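PDB 4FDX: 4-oxalocrotonase tautomerase isozyme from Methylibium petroleiphilum, which belongs to the tautomerase superfamily, whose small subunits are built around a beta-alpha-beta unit and here assemble as a hexamer. Local coordinates for residues A22-V27 with V38-N43. Numbering follows the deposited sequence.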
loop_
_atom_site.group_PDB
_atom_site.type_symbol
_atom_site.label_atom_id
_atom_site.label_comp_id
_atom_site.label_asym_id
_atom_site.label_seq_id
_atom_site.Cartn_x
_atom_site.Cartn_y
_atom_site.Cartn_z
ATOM N N ALA B 22 -7.450 1.374 -20.097
ATOM C CA ALA B 22 -6.755 0.251 -20.654
ATOM C C ALA B 22 -6.474 -0.793 -19.593
ATOM O O ALA B 22 -6.680 -1.987 -19.814
ATOM C CB ALA B 22 -5.485 0.766 -21.331
ATOM N N ILE B 23 -6.063 -0.333 -18.409
ATOM C CA ILE B 23 -5.821 -1.313 -17.308
ATOM C C ILE B 23 -7.115 -2.008 -16.931
ATOM O O ILE B 23 -7.159 -3.226 -16.705
ATOM C CB ILE B 23 -5.129 -0.635 -16.067
ATOM C CG1 ILE B 23 -3.708 -0.218 -16.463
ATOM C CG2 ILE B 23 -5.111 -1.585 -14.844
ATOM C CD1 ILE B 23 -3.045 0.760 -15.465
ATOM N N THR B 24 -8.190 -1.251 -16.822
ATOM C CA THR B 24 -9.491 -1.838 -16.434
ATOM C C THR B 24 -9.909 -2.920 -17.407
ATOM O O THR B 24 -10.208 -4.011 -16.989
ATOM C CB THR B 24 -10.560 -0.735 -16.356
ATOM O OG1 THR B 24 -10.158 0.177 -15.267
ATOM C CG2 THR B 24 -11.905 -1.308 -15.968
ATOM N N GLU B 25 -9.860 -2.603 -18.702
ATOM C CA GLU B 25 -10.273 -3.599 -19.699
ATOM C C GLU B 25 -9.327 -4.812 -19.729
ATOM O O GLU B 25 -9.839 -5.940 -19.925
ATOM C CB GLU B 25 -10.388 -2.883 -21.052
ATOM C CG GLU B 25 -11.545 -1.871 -21.088
ATOM C CD GLU B 25 -12.930 -2.396 -20.645
ATOM O OE1 GLU B 25 -13.245 -3.601 -20.779
ATOM O OE2 GLU B 25 -13.726 -1.597 -20.117
ATOM N N ALA B 26 -8.030 -4.615 -19.460
ATOM C CA ALA B 26 -7.054 -5.725 -19.353
ATOM C C ALA B 26 -7.493 -6.672 -18.243
ATOM O O ALA B 26 -7.464 -7.882 -18.431
ATOM C CB ALA B 26 -5.632 -5.195 -19.099
ATOM N N VAL B 27 -7.950 -6.111 -17.113
ATOM C CA VAL B 27 -8.306 -6.904 -15.896
ATOM C C VAL B 27 -9.651 -7.616 -16.186
ATOM O O VAL B 27 -9.765 -8.817 -15.944
ATOM C CB VAL B 27 -8.382 -5.953 -14.694
ATOM C CG1 VAL B 27 -9.103 -6.635 -13.513
ATOM C CG2 VAL B 27 -6.956 -5.617 -14.270
ATOM N N VAL B 38 -13.804 -3.335 -10.777
ATOM C CA VAL B 38 -12.379 -2.941 -10.966
ATOM C C VAL B 38 -12.158 -1.499 -10.545
ATOM O O VAL B 38 -12.735 -0.580 -11.145
ATOM C CB VAL B 38 -11.890 -3.128 -12.409
ATOM C CG1 VAL B 38 -10.388 -2.852 -12.504
ATOM C CG2 VAL B 38 -12.145 -4.581 -12.801
ATOM N N ARG B 39 -11.384 -1.330 -9.464
ATOM C CA ARG B 39 -11.064 0.042 -9.007
ATOM C C ARG B 39 -9.554 0.305 -9.117
ATOM O O ARG B 39 -8.751 -0.605 -8.925
ATOM C CB ARG B 39 -11.482 0.205 -7.547
ATOM C CG ARG B 39 -13.010 0.301 -7.449
ATOM C CD ARG B 39 -13.449 0.090 -5.986
ATOM N NE ARG B 39 -14.874 0.456 -5.952
ATOM C CZ ARG B 39 -15.816 -0.260 -6.554
ATOM N NH1 ARG B 39 -15.591 -1.439 -7.097
ATOM N NH2 ARG B 39 -17.084 0.188 -6.512
ATOM N N ILE B 40 -9.185 1.482 -9.633
ATOM C CA ILE B 40 -7.786 1.832 -9.700
ATOM C C ILE B 40 -7.581 3.102 -8.883
ATOM O O ILE B 40 -8.389 4.117 -8.983
ATOM C CB ILE B 40 -7.400 2.131 -11.194
ATOM C CG1 ILE B 40 -7.718 0.864 -12.030
ATOM C CG2 ILE B 40 -5.892 2.456 -11.208
ATOM C CD1 ILE B 40 -7.414 0.952 -13.488
ATOM N N LEU B 41 -6.484 3.100 -8.119
ATOM C CA LEU B 41 -6.098 4.270 -7.304
ATOM C C LEU B 41 -4.735 4.669 -7.883
ATOM O O LEU B 41 -3.865 3.796 -7.984
ATOM C CB LEU B 41 -5.882 3.863 -5.809
ATOM C CG LEU B 41 -7.166 3.517 -5.091
ATOM C CD1 LEU B 41 -8.048 2.397 -5.666
ATOM C CD2 LEU B 41 -6.754 3.216 -3.678
ATOM N N ILE B 42 -4.550 5.935 -8.201
ATOM C CA ILE B 42 -3.257 6.416 -8.745
ATOM C C ILE B 42 -2.583 7.220 -7.692
ATOM O O ILE B 42 -3.157 8.179 -7.070
ATOM C CB ILE B 42 -3.481 7.296 -9.973
ATOM C CG1 ILE B 42 -3.989 6.456 -11.136
ATOM C CG2 ILE B 42 -2.175 7.933 -10.365
ATOM C CD1 ILE B 42 -4.431 7.357 -12.331
ATOM N N ASN B 43 -1.335 6.867 -7.427
ATOM C CA ASN B 43 -0.494 7.596 -6.461
ATOM C C ASN B 43 0.626 8.172 -7.253
ATOM O O ASN B 43 1.396 7.456 -7.820
ATOM C CB ASN B 43 -0.002 6.656 -5.368
ATOM C CG ASN B 43 0.926 7.379 -4.401
ATOM O OD1 ASN B 43 0.587 8.462 -3.834
ATOM N ND2 ASN B 43 2.163 6.828 -4.261
HETATM O O HOH W 1 -11.508 1.175 -13.025
#
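T24 OG1 has two hydrogen-bond partners, a water and V20 O. The water donates a hydrogen bond of 2.8 Å from its O to T24 OG1 and another of 2.8 Å from the same O to V38 O, while V20 O lies one helical turn back. The bond to V20 O is consistent with OG1 lying beside the backbone N, anti to the carbonyl carbon (chi1 -64°). No direct hydrogen bond joins the two segments, so the water supplies their polar link, and hydrocarbon does the rest. The CD1 methyl of I40 reaches from the strand toward the helix between two of its residues, lying 3.4 Å from T24 OG1 and 3.7 Å from I23 CG2. Its extended chain, with CD1 anti to CA (chi2 -180°), carries the methyl that far.

Helix 13-31 packs on strand 39-45 as the connection of a beta-alpha-beta unit, whose first strand, 2-8, runs parallel to strand 39-45; this is the building block of the tautomerase fold in the MIF clan. V38, just ahead of the strand, packs against T24 and V27, further toward the C-terminal end of the helix than I23. Its branches divide the work: CG2 lies 3.7 Å from V27 CG1, while CB and CG1 together face the methyl of T24, with T24 CG2 4.0 Å from V38 CB. The T24 and V38 side chains run past each other in opposite senses, whereas V27 meets V38 at a slant. I23 and V27 also touch I3 of strand 2-8, so one helical face covers both strands. Beyond the chain, T24 packs on G54 and I40 on S51 of a second subunit, and I23 and V27 meet V27 and I23 respectively of a third.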